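Local coordinates for uncharacterized protein DUF1185 (PDB 3BYQ), which is of unknown function but adopts a novel variant of the Bacillus chorismate mutase fold and may play a role in amino-acid metabolism, at residues Asp75-Tyr80 against Ser108-Pro113; Met130-His135 against Ala165-Thr170; Ala84-Gly87 against Glu93-Ala96; Ala36-Pro41 against Ala55-Leu60; Arg10-Glu15 against Val69-Lys74. All blocks are in the same frame, centred on the assembly; numbering follows the deposited sequence. Where two conformers were deposited one is given.

Interaction 1. Residues Asp75-Tyr80 against Ser108-Pro113; sequences DNIEVY and SVLGEP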
# COMPACT_ATOMS: atom_id res chain seq x y z
N ASP B 75 -3.89 7.82 35.85
CA ASP B 75 -2.90 8.80 36.30
C ASP B 75 -1.76 9.04 35.29
O ASP B 75 -0.90 9.89 35.52
CB ASP B 75 -2.27 8.34 37.60
N ASN B 76 -1.76 8.31 34.19
CA ASN B 76 -0.66 8.36 33.26
C ASN B 76 -0.93 9.03 31.93
O ASN B 76 -0.09 8.99 31.05
CB ASN B 76 -0.18 6.94 33.00
CG ASN B 76 0.33 6.28 34.23
OD1 ASN B 76 1.11 6.86 34.99
ND2 ASN B 76 -0.09 5.04 34.45
N ILE B 77 -2.08 9.64 31.79
CA ILE B 77 -2.48 10.21 30.52
C ILE B 77 -2.03 11.65 30.32
O ILE B 77 -2.38 12.54 31.10
CB ILE B 77 -4.02 10.15 30.33
CG1 ILE B 77 -4.59 8.76 30.67
CG2 ILE B 77 -4.42 10.65 28.94
CD1 ILE B 77 -4.01 7.57 29.93
N GLU B 78 -1.29 11.87 29.25
CA GLU B 78 -0.84 13.20 28.89
C GLU B 78 -1.19 13.66 27.49
O GLU B 78 -1.17 14.82 27.27
CB GLU B 78 0.65 13.38 29.13
CG GLU B 78 1.07 13.14 30.57
CD GLU B 78 2.52 13.51 30.85
OE1 GLU B 78 3.18 14.23 30.06
OE2 GLU B 78 3.01 13.07 31.89
N VAL B 79 -1.49 12.75 26.56
CA VAL B 79 -1.84 13.13 25.19
C VAL B 79 -3.06 12.34 24.71
O VAL B 79 -3.34 11.26 25.22
CB VAL B 79 -0.66 12.94 24.19
CG1 VAL B 79 0.56 13.82 24.58
CG2 VAL B 79 -0.25 11.47 24.04
N TYR B 80 -3.78 12.90 23.75
CA TYR B 80 -4.91 12.17 23.16
C TYR B 80 -5.22 12.63 21.73
O TYR B 80 -4.64 13.60 21.24
CB TYR B 80 -6.19 12.19 24.07
CG TYR B 80 -6.76 13.53 24.54
CD1 TYR B 80 -6.47 14.76 23.93
CD2 TYR B 80 -7.68 13.55 25.58
CE1 TYR B 80 -7.05 15.98 24.42
CE2 TYR B 80 -8.29 14.73 26.01
CZ TYR B 80 -7.97 15.93 25.45
OH TYR B 80 -8.58 17.06 26.00
N SER B 108 -14.86 13.67 29.06
CA SER B 108 -15.63 13.42 30.29
C SER B 108 -15.03 12.29 31.14
O SER B 108 -14.96 12.40 32.36
CB SER B 108 -17.10 13.14 29.96
OG SER B 108 -17.68 14.33 29.42
N VAL B 109 -14.57 11.24 30.49
CA VAL B 109 -13.89 10.12 31.16
C VAL B 109 -12.64 10.59 31.88
O VAL B 109 -12.34 10.16 32.98
CB VAL B 109 -13.57 8.97 30.19
CG1 VAL B 109 -12.49 8.01 30.73
CG2 VAL B 109 -14.88 8.28 29.78
N LEU B 110 -11.97 11.56 31.29
CA LEU B 110 -10.71 12.10 31.83
C LEU B 110 -10.85 13.29 32.80
O LEU B 110 -9.86 13.92 33.12
CB LEU B 110 -9.80 12.50 30.68
CG LEU B 110 -9.25 11.39 29.79
CD1 LEU B 110 -8.42 11.88 28.59
CD2 LEU B 110 -8.40 10.46 30.67
N GLY B 111 -12.06 13.62 33.24
CA GLY B 111 -12.22 14.76 34.19
C GLY B 111 -12.18 16.14 33.54
O GLY B 111 -11.82 17.13 34.16
N GLU B 112 -12.55 16.17 32.27
CA GLU B 112 -12.65 17.43 31.48
C GLU B 112 -11.33 18.22 31.33
O GLU B 112 -11.27 19.42 31.64
CB GLU B 112 -13.76 18.36 32.02
CG GLU B 112 -15.12 17.70 32.20
CD GLU B 112 -15.77 17.25 30.91
OE1 GLU B 112 -15.25 17.60 29.83
OE2 GLU B 112 -16.80 16.56 31.00
N PRO B 113 -10.27 17.54 30.84
CA PRO B 113 -9.09 18.32 30.45
C PRO B 113 -9.50 19.36 29.41
O PRO B 113 -10.50 19.18 28.70
CB PRO B 113 -8.14 17.29 29.89
CG PRO B 113 -9.02 16.08 29.51
CD PRO B 113 -10.15 16.11 30.46
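The Schellman motif that ends helix 98-109 brings Leu110 and Pro113 down onto Ile77 and Tyr80, which lie at and just before the start of strand 79-86. Gly111, with positive phi, is the C-prime residue of that turn: its N returns to Ser108 O (3.3 Å), and the chain turns away from the helix axis. Leu110, the first residue off the helix, gives one methyl to each of the two partners. Leu110 CD1 comes up at the edge of the Tyr80 ring, near its plane, 3.5 Å from Tyr80 CD2. Leu110 CD2 lies 4.2 Å from CG1 of Ile77, whose side chain crosses it at about a right angle. Tyr80 holds CG between its backbone N and carbonyl carbon (chi1 55°), which carries the ring out to the Pro113 pyrrolidine. There Pro113 CG lies 3.8 Å from Tyr80 CE2 and 3.7 Å from Tyr80 OH. The hydroxyl is hydrogen-bonded a little farther along, to Ala115 O, and Met168 of strand 161-169 packs beside both Ile77 and Leu110. The contact is apolar except for the Tyr80 hydroxyl, which touches proline carbons while bonding a backbone carbonyl.

Interaction 2. Residues Met130-His135 against Ala165-Thr170; sequences MMVPVH and ALVMGT. With EDO (1,2-ethanediol), chain T.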
# COMPACT_ATOMS: atom_id res chain seq x y z
N MSE B 130 -3.85 4.96 8.84
CA MSE B 130 -3.83 6.41 8.98
C MSE B 130 -3.06 6.87 10.20
O MSE B 130 -3.25 6.34 11.28
CB MSE B 130 -5.32 6.88 9.08
CG MSE B 130 -5.59 8.35 9.05
SE MSE B 130 -7.48 8.70 8.82
CE MSE B 130 -8.10 8.12 10.53
N MSE B 131 -2.22 7.89 10.01
CA MSE B 131 -1.45 8.50 11.11
C MSE B 131 -2.38 9.39 11.87
O MSE B 131 -3.04 10.26 11.29
CB MSE B 131 -0.30 9.39 10.63
CG MSE B 131 0.76 8.72 9.84
SE MSE B 131 1.65 7.32 10.76
CE MSE B 131 2.40 8.26 12.27
N VAL B 132 -2.44 9.19 13.18
CA VAL B 132 -3.32 9.99 14.05
C VAL B 132 -2.50 10.91 14.94
O VAL B 132 -1.68 10.44 15.73
CB VAL B 132 -4.24 9.08 14.94
CG1 VAL B 132 -5.21 9.98 15.79
CG2 VAL B 132 -5.02 8.12 14.04
N PRO B 133 -2.72 12.20 14.84
CA PRO B 133 -1.85 13.08 15.60
C PRO B 133 -2.38 13.31 16.99
O PRO B 133 -3.59 13.38 17.18
CB PRO B 133 -1.95 14.39 14.82
CG PRO B 133 -3.31 14.36 14.27
CD PRO B 133 -3.57 12.96 13.89
N VAL B 134 -1.47 13.43 17.94
CA VAL B 134 -1.84 13.69 19.32
C VAL B 134 -1.19 14.94 19.86
O VAL B 134 -0.17 15.45 19.35
CB VAL B 134 -1.46 12.51 20.30
CG1 VAL B 134 -2.07 11.21 19.85
CG2 VAL B 134 0.08 12.33 20.46
N HIS B 135 -1.82 15.50 20.88
CA HIS B 135 -1.21 16.61 21.60
C HIS B 135 -1.57 16.57 23.08
O HIS B 135 -2.37 15.71 23.53
CB HIS B 135 -1.41 17.95 20.93
CG HIS B 135 -2.81 18.46 20.90
ND1 HIS B 135 -3.38 18.94 19.74
CD2 HIS B 135 -3.72 18.67 21.89
CE1 HIS B 135 -4.60 19.40 20.01
NE2 HIS B 135 -4.83 19.24 21.30
N ALA B 165 -12.14 5.49 16.44
CA ALA B 165 -11.00 5.30 17.30
C ALA B 165 -10.70 6.45 18.24
O ALA B 165 -10.95 7.63 17.91
CB ALA B 165 -9.74 5.05 16.42
N LEU B 166 -10.14 6.07 19.39
CA LEU B 166 -9.61 7.06 20.34
C LEU B 166 -8.17 6.67 20.60
O LEU B 166 -7.81 5.49 20.54
CB LEU B 166 -10.38 7.06 21.64
CG LEU B 166 -11.85 7.51 21.56
CD1 LEU B 166 -12.52 7.42 22.92
CD2 LEU B 166 -11.93 8.91 21.00
N VAL B 167 -7.37 7.67 20.91
CA VAL B 167 -5.98 7.51 21.24
C VAL B 167 -5.65 8.23 22.54
O VAL B 167 -6.10 9.33 22.77
CB VAL B 167 -5.06 8.06 20.13
CG1 VAL B 167 -3.56 7.94 20.53
CG2 VAL B 167 -5.33 7.35 18.81
N MSE B 168 -4.87 7.56 23.40
CA MSE B 168 -4.27 8.18 24.59
C MSE B 168 -2.82 7.77 24.69
O MSE B 168 -2.43 6.69 24.23
CB MSE B 168 -4.96 7.82 25.89
CG MSE B 168 -6.42 8.30 25.98
SE MSE B 168 -7.11 7.82 27.72
CE MSE B 168 -8.97 8.12 27.35
N GLY B 169 -2.05 8.64 25.31
CA GLY B 169 -0.62 8.43 25.50
C GLY B 169 -0.11 9.03 26.79
O GLY B 169 -0.79 9.86 27.39
N THR B 170 1.10 8.62 27.16
CA THR B 170 1.65 8.87 28.51
C THR B 170 2.65 10.01 28.67
O THR B 170 2.98 10.38 29.80
CB THR B 170 2.32 7.61 29.06
OG1 THR B 170 3.44 7.28 28.23
CG2 THR B 170 1.32 6.49 29.09
C1 EDO T . 6.45 8.22 29.90
O1 EDO T . 5.70 8.69 28.78
C2 EDO T . 6.35 9.14 31.11
O2 EDO T . 5.49 10.24 30.83
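Val132, Val134 and Val167 form a buried aliphatic cluster on the mixed sheet, where strands 130-136 and 161-169 both pair antiparallel with strand 79-86 and turn side chains toward each other. No hydrogen bond links the two segments; they meet through methyl groups alone. Val167 sits between its partners and gives one branch to each. Its CG1, opposite the backbone N across the CA-CB bond (chi1 177°), reaches Val134 CG1 at 3.7 Å, the two side chains crossing at about a right angle. Its CG2 lies 4.0 Å from Val132 CG1, and this pair slides past each other in opposite directions. Beyond the end of the strand, a bound 1,2-ethanediol, probably from the crystallisation liquor, spans Thr170: its O2 donates to Thr170 O (2.7 Å) and its O1 shares a hydrogen bond with Thr170 OG1 (2.7 Å). Ser81 of strand 79-86 packs against both Val132 and Val134, and Ile151 of strand 147-151 closes over Val132. Leu166 and Met168, pointing away from the cluster, pack under helix 51-72, while Pro133 turns the other way to meet Ala119 of a second subunit, so the valines lie between the helical cover and the subunit interface.

Interaction 3. Residues Ala84-Gly87 against Glu93-Ala96; sequences AIVG and EHGA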
# COMPACT_ATOMS: atom_id res chain seq x y z
N ALA B 84 -11.50 8.71 12.70
CA ALA B 84 -12.55 7.91 12.04
C ALA B 84 -12.18 7.55 10.61
O ALA B 84 -11.63 8.35 9.90
CB ALA B 84 -13.88 8.65 12.02
N ILE B 85 -12.49 6.33 10.23
CA ILE B 85 -12.32 5.86 8.87
C ILE B 85 -13.67 5.28 8.43
O ILE B 85 -14.14 4.26 8.97
CB ILE B 85 -11.21 4.80 8.66
CG1 ILE B 85 -9.93 5.23 9.37
CG2 ILE B 85 -10.96 4.55 7.10
CD1 ILE B 85 -8.80 4.25 9.34
N VAL B 86 -14.24 5.90 7.41
CA VAL B 86 -15.55 5.53 6.91
C VAL B 86 -15.34 4.68 5.67
O VAL B 86 -14.45 4.94 4.88
CB VAL B 86 -16.44 6.76 6.58
CG1 VAL B 86 -17.85 6.34 6.13
CG2 VAL B 86 -16.50 7.74 7.79
N GLY B 87 -16.16 3.64 5.54
CA GLY B 87 -16.09 2.78 4.37
C GLY B 87 -16.54 3.47 3.12
O GLY B 87 -17.24 4.53 3.17
N GLU B 93 -19.15 12.88 6.39
CA GLU B 93 -20.03 13.32 7.49
C GLU B 93 -20.34 12.19 8.48
O GLU B 93 -20.57 12.43 9.66
CB GLU B 93 -21.31 13.97 6.96
CG GLU B 93 -21.88 14.98 7.88
CD GLU B 93 -21.05 16.24 7.94
OE1 GLU B 93 -20.11 16.36 7.12
OE2 GLU B 93 -21.37 17.12 8.78
N HIS B 94 -20.30 10.94 8.01
CA HIS B 94 -20.54 9.79 8.90
C HIS B 94 -19.41 9.57 9.91
O HIS B 94 -19.57 8.92 10.93
CB HIS B 94 -20.75 8.50 8.11
CG HIS B 94 -21.91 8.54 7.17
ND1 HIS B 94 -21.96 7.75 6.04
CD2 HIS B 94 -23.06 9.27 7.19
CE1 HIS B 94 -23.10 8.00 5.40
NE2 HIS B 94 -23.78 8.91 6.08
N GLY B 95 -18.23 10.08 9.56
CA GLY B 95 -17.09 10.05 10.44
C GLY B 95 -17.04 11.31 11.29
O GLY B 95 -16.57 11.30 12.41
N ALA B 96 -17.54 12.40 10.74
CA ALA B 96 -17.48 13.69 11.41
C ALA B 96 -18.30 13.75 12.69
O ALA B 96 -18.07 14.60 13.56
CB ALA B 96 -17.85 14.81 10.45
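Gly95 of the short, weakly bonded helix 93-96 lies against Ala84 and Val86 in strand 79-86 of the mixed sheet, the helix having doubled back over the strand that leads into it after a loop of only a few residues. The first residue, Glu93, points away from the strand and serves the assembly instead: its OE1 makes a salt bridge with Arg173 NE of a second subunit and its OE2 accepts from Arg177 N of that subunit. His94 begins the contact. Its CB approaches Val86 CG1 at 4.1 Å, and the same methyl lies at the edge of the imidazole, near the ring plane. With CG beside its own backbone N (chi1 -61°), the ring then leads away from the strand toward Asn40. Gly95 comes next, and here backbone stands in for side chain. The other methyl of Val86, CG2, is 3.4 Å from Gly95 N and 3.6 Å from Gly95 CA, so the valine branch rests directly on the helix backbone. The lack of a side chain at Gly95 makes so close an approach possible. Ala96, last in the segment, points away toward Lys121 and toward Leu178 of the second subunit, so the little helix lies between the strand and the neighbouring molecule. Along the strand, the Ala84 methyl completes the fit, with CB 3.8 Å from both Gly95 CA and Gly95 O.

Interaction 4. Residues Ala36-Pro41 against Ala55-Leu60; sequences AVIRNP and AELRSL. With EDO (1,2-ethanediol), chain Q.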
# COMPACT_ATOMS: atom_id res chain seq x y z
N ALA B 36 -13.16 0.57 17.18
CA ALA B 36 -14.36 -0.25 16.99
C ALA B 36 -14.85 -0.08 15.55
O ALA B 36 -14.96 1.06 15.04
CB ALA B 36 -15.48 0.15 17.96
N VAL B 37 -15.20 -1.23 14.96
CA VAL B 37 -15.75 -1.33 13.62
C VAL B 37 -17.22 -1.59 13.78
O VAL B 37 -17.61 -2.57 14.39
CB VAL B 37 -15.10 -2.44 12.80
CG1 VAL B 37 -15.74 -2.53 11.43
CG2 VAL B 37 -13.59 -2.22 12.68
N ILE B 38 -18.02 -0.66 13.27
CA ILE B 38 -19.48 -0.74 13.36
C ILE B 38 -20.15 -0.65 12.00
O ILE B 38 -19.57 -0.21 11.05
CB ILE B 38 -20.07 0.31 14.32
CG1 ILE B 38 -20.13 1.73 13.71
CG2 ILE B 38 -19.32 0.31 15.67
CD1 ILE B 38 -21.02 2.74 14.51
N ARG B 39 -21.36 -1.18 11.93
CA ARG B 39 -22.15 -1.07 10.70
C ARG B 39 -22.52 0.39 10.52
O ARG B 39 -22.82 1.09 11.49
CB ARG B 39 -23.42 -1.92 10.81
CG ARG B 39 -24.24 -1.92 9.53
CD ARG B 39 -25.38 -2.92 9.62
NE ARG B 39 -26.33 -2.54 10.65
CZ ARG B 39 -27.30 -1.63 10.51
NH1 ARG B 39 -27.41 -0.95 9.38
NH2 ARG B 39 -28.12 -1.39 11.53
N ASN B 40 -22.50 0.83 9.27
CA ASN B 40 -22.94 2.17 8.94
C ASN B 40 -24.42 2.15 8.58
O ASN B 40 -24.77 1.68 7.51
CB ASN B 40 -22.16 2.73 7.75
CG ASN B 40 -22.48 4.18 7.45
OD1 ASN B 40 -23.42 4.73 7.99
ND2 ASN B 40 -21.68 4.80 6.59
N PRO B 41 -25.30 2.67 9.46
CA PRO B 41 -26.73 2.61 9.12
C PRO B 41 -27.18 3.50 7.95
O PRO B 41 -28.34 3.39 7.52
CB PRO B 41 -27.42 3.12 10.39
CG PRO B 41 -26.42 3.13 11.42
CD PRO B 41 -25.11 3.36 10.74
N ALA B 55 -25.61 11.32 18.71
CA ALA B 55 -25.99 11.24 20.13
C ALA B 55 -25.73 9.86 20.72
O ALA B 55 -25.13 9.73 21.80
CB ALA B 55 -27.48 11.61 20.32
N GLU B 56 -26.15 8.83 20.01
CA GLU B 56 -25.96 7.47 20.51
C GLU B 56 -24.48 7.05 20.57
O GLU B 56 -24.07 6.32 21.47
CB GLU B 56 -26.75 6.44 19.73
CG GLU B 56 -26.84 5.15 20.55
CD GLU B 56 -27.52 4.01 19.84
OE1 GLU B 56 -28.21 4.26 18.80
OE2 GLU B 56 -27.37 2.87 20.36
N LEU B 57 -23.69 7.56 19.64
CA LEU B 57 -22.26 7.25 19.56
C LEU B 57 -21.47 7.71 20.77
O LEU B 57 -20.37 7.23 21.01
CB LEU B 57 -21.65 7.79 18.26
CG LEU B 57 -21.99 6.96 17.01
CD1 LEU B 57 -21.72 7.81 15.74
CD2 LEU B 57 -21.25 5.61 17.00
N ARG B 58 -22.04 8.61 21.56
CA ARG B 58 -21.34 9.05 22.76
C ARG B 58 -21.01 7.85 23.64
O ARG B 58 -19.95 7.80 24.23
CB ARG B 58 -22.15 10.10 23.52
CG ARG B 58 -21.38 10.86 24.59
CD ARG B 58 -20.55 11.99 24.00
NE ARG B 58 -21.39 13.03 23.41
CZ ARG B 58 -22.06 13.94 24.11
NH1 ARG B 58 -21.94 14.03 25.42
NH2 ARG B 58 -22.82 14.81 23.48
N SER B 59 -21.92 6.87 23.68
CA SER B 59 -21.73 5.66 24.50
C SER B 59 -20.54 4.83 24.00
O SER B 59 -19.85 4.18 24.78
CB SER B 59 -22.98 4.79 24.57
OG SER B 59 -23.38 4.34 23.29
N LEU B 60 -20.35 4.83 22.70
CA LEU B 60 -19.20 4.13 22.09
C LEU B 60 -17.91 4.86 22.51
O LEU B 60 -16.91 4.23 22.83
CB LEU B 60 -19.32 4.12 20.58
CG LEU B 60 -18.22 3.32 19.85
CD1 LEU B 60 -18.29 1.83 20.24
CD2 LEU B 60 -18.33 3.51 18.32
C1 EDO Q . -20.69 11.01 28.20
O1 EDO Q . -22.01 10.54 27.92
C2 EDO Q . -20.69 12.53 28.35
O2 EDO Q . -19.88 13.15 27.36
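Ile38 of strand 29-39 projects into the hollow between Leu57 and Leu60, neighbours one turn apart on helix 51-72, in the layer where this long helix covers the mixed sheet. Strand 36-39 and helix 55-60 run roughly antiparallel, with 149° between their directions and their axes 12.0 Å apart at closest approach, a separation bridged mostly by branched side chains. Ile38 is the bump. Its CG1 stands between the backbone N and the carbonyl carbon (chi1 77°), which sends CD1 out to Leu57 CD2 at 3.8 Å, the two side chains meeting at a slant. The other branch, CG2, lies 4.3 Å from Leu60 CD2, so the isoleucine is flanked by one leucine at each branch. Two residues back along the strand, the small Ala36 leaves a shallow place that is occupied from the helix side: Leu60 drops CD1 to 4.0 Å from Ala36 CB. The fork of Leu60 thus rests one prong on each of the two strand residues. Leu57 also leans on Ala101 and Leu60 on Trp98, both of helix 98-109, and Phe164 touches Ile38 and Leu57, extending the core toward strand 161-169. Arg58 donates from NH1 to a bound 1,2-ethanediol O2 (3.0 Å, 149° at the hydrogen). Only aliphatic carbons meet across the contact, so dispersion and the exclusion of water hold it, while the Arg58 guanidinium, on the side away from the strand, is paired with Glu100.

Interaction 5. Residues Arg10-Glu15 against Val69-Lys74; sequences RTLIVE and VDTLGK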
# COMPACT_ATOMS: atom_id res chain seq x y z
N ARG B 10 -13.20 -5.07 17.40
CA ARG B 10 -12.48 -4.01 18.09
C ARG B 10 -11.01 -4.35 18.13
O ARG B 10 -10.63 -5.52 18.05
CB ARG B 10 -13.00 -3.91 19.53
CG ARG B 10 -14.38 -3.31 19.70
CD ARG B 10 -14.88 -3.46 21.10
NE ARG B 10 -14.12 -2.65 22.05
CZ ARG B 10 -14.29 -2.64 23.36
NH1 ARG B 10 -15.27 -3.32 23.91
NH2 ARG B 10 -13.49 -1.89 24.11
N THR B 11 -10.18 -3.33 18.16
CA THR B 11 -8.76 -3.54 18.38
C THR B 11 -8.26 -2.57 19.43
O THR B 11 -8.76 -1.44 19.56
CB THR B 11 -7.89 -3.44 17.11
OG1 THR B 11 -7.91 -2.08 16.63
CG2 THR B 11 -8.38 -4.43 16.06
N LEU B 12 -7.34 -3.07 20.23
CA LEU B 12 -6.63 -2.26 21.20
C LEU B 12 -5.17 -2.39 20.83
O LEU B 12 -4.71 -3.49 20.67
CB LEU B 12 -6.87 -2.79 22.60
CG LEU B 12 -6.12 -2.11 23.75
CD1 LEU B 12 -6.59 -0.69 23.88
CD2 LEU B 12 -6.38 -2.86 25.05
N ILE B 13 -4.48 -1.27 20.63
CA ILE B 13 -3.04 -1.37 20.37
C ILE B 13 -2.31 -0.49 21.36
O ILE B 13 -2.76 0.60 21.74
CB ILE B 13 -2.61 -1.07 18.93
CG1 ILE B 13 -2.86 0.39 18.57
CG2 ILE B 13 -3.33 -2.01 17.96
CD1 ILE B 13 -2.45 0.75 17.15
N VAL B 14 -1.19 -1.03 21.83
CA VAL B 14 -0.32 -0.32 22.78
C VAL B 14 1.08 -0.37 22.18
O VAL B 14 1.64 -1.42 22.02
CB VAL B 14 -0.29 -0.86 24.23
CG1 VAL B 14 0.63 -0.01 25.11
CG2 VAL B 14 -1.73 -0.90 24.81
N GLU B 15 1.59 0.80 21.84
CA GLU B 15 2.92 0.95 21.27
C GLU B 15 3.82 1.57 22.32
O GLU B 15 3.56 2.67 22.80
CB GLU B 15 2.84 1.88 20.04
CG GLU B 15 4.15 2.11 19.32
CD GLU B 15 4.08 3.29 18.37
OE1 GLU B 15 3.92 4.48 18.79
OE2 GLU B 15 4.22 3.03 17.15
N VAL B 69 -8.15 4.17 29.48
CA VAL B 69 -7.73 4.54 30.85
C VAL B 69 -7.40 3.29 31.63
O VAL B 69 -6.38 3.24 32.35
CB VAL B 69 -8.77 5.42 31.57
CG1 VAL B 69 -8.50 5.47 33.07
CG2 VAL B 69 -8.74 6.80 30.97
N ASP B 70 -8.22 2.27 31.49
CA ASP B 70 -7.96 1.01 32.19
C ASP B 70 -6.64 0.37 31.73
O ASP B 70 -5.97 -0.32 32.49
CB ASP B 70 -9.10 0.00 32.00
CG ASP B 70 -10.41 0.43 32.71
OD1 ASP B 70 -10.39 1.42 33.49
OD2 ASP B 70 -11.46 -0.23 32.46
N THR B 71 -6.27 0.61 30.49
CA THR B 71 -5.05 0.04 29.90
C THR B 71 -3.80 0.77 30.32
O THR B 71 -2.82 0.16 30.71
CB THR B 71 -5.16 0.03 28.33
OG1 THR B 71 -6.31 -0.75 27.95
CG2 THR B 71 -3.89 -0.49 27.65
N LEU B 72 -3.83 2.10 30.23
CA LEU B 72 -2.66 2.90 30.51
C LEU B 72 -2.53 3.39 31.95
O LEU B 72 -1.42 3.72 32.39
CB LEU B 72 -2.60 4.11 29.59
CG LEU B 72 -2.37 3.86 28.10
CD1 LEU B 72 -2.36 5.19 27.31
CD2 LEU B 72 -1.06 3.09 27.86
N GLY B 73 -3.67 3.42 32.65
CA GLY B 73 -3.78 3.93 34.01
C GLY B 73 -4.21 5.38 33.95
O GLY B 73 -3.61 6.20 33.25
N LYS B 74 -5.26 5.70 34.69
CA LYS B 74 -5.86 7.04 34.69
C LYS B 74 -4.87 8.14 35.03
O LYS B 74 -4.96 9.23 34.50
CB LYS B 74 -7.06 7.09 35.66
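Thr71, near the end of helix 51-72, bears down on Leu12 and Val14 of strand 7-17, where the helix passes over a sheet that continues into a third subunit. From CB, which points toward the strand, the threonine divides. OG1 lies beside the backbone N (chi1 -59°) and is hydrogen-bonded to Glu67 O one turn earlier in the helix; its nearest atom on the strand is Leu12 CD2 at 3.6 Å, with Leu12 CD1 at 4.1 Å, so a leucine end meets an oxygen already engaged by the helix. CG2, on the other branch, meets Val14 CG2 at 3.6 Å, methyl against methyl and tip to tip. The next residue, Leu72, adds a looser touch, CD2 to Val14 CG1 at 4.5 Å. Just beyond it, Gly73 closes the helix with positive phi, its N bonded to Val69 O at 2.7 Å. One turn back, the same helix also holds the strand by a salt bridge from Arg10 to Glu67; separately, residues 10-15 pair antiparallel with a strand of the third subunit, to whose Lys9 Glu15 is salt-bridged. Val14 lies near a bound 1,2-ethanediol and Leu12 near a tetraethylene glycol, both probably from the crystallisation liquor. Unlike the turn that carries Glu67, the last turn rests on the strand by van der Waals contact alone, and the threonine turns its polar need back into its own helix.

In the fold
Along the chain, interaction 4 is nested within the loop closed by interaction 5, and interaction 3 within that of interaction 1; interaction 2 comes last. Interactions 4 and 5 share helix 51-72, their centres about 19 Å apart, and join it to adjoining strands 29-39 and 7-17. Strand 79-86 serves interactions 1 and 3, whose centres are about 24 Å apart on opposite sides of the chain's centre. Interaction 2, whose own centre lies about 5 Å from that of the chain, touches interaction 1 through the classic beta bulge of Glu78 and Val79 facing Gly169, and touches interaction 5 through Met168 and Leu72. One mixed sheet thus unites all five, its helices covering one side while other subunits extend or flank it.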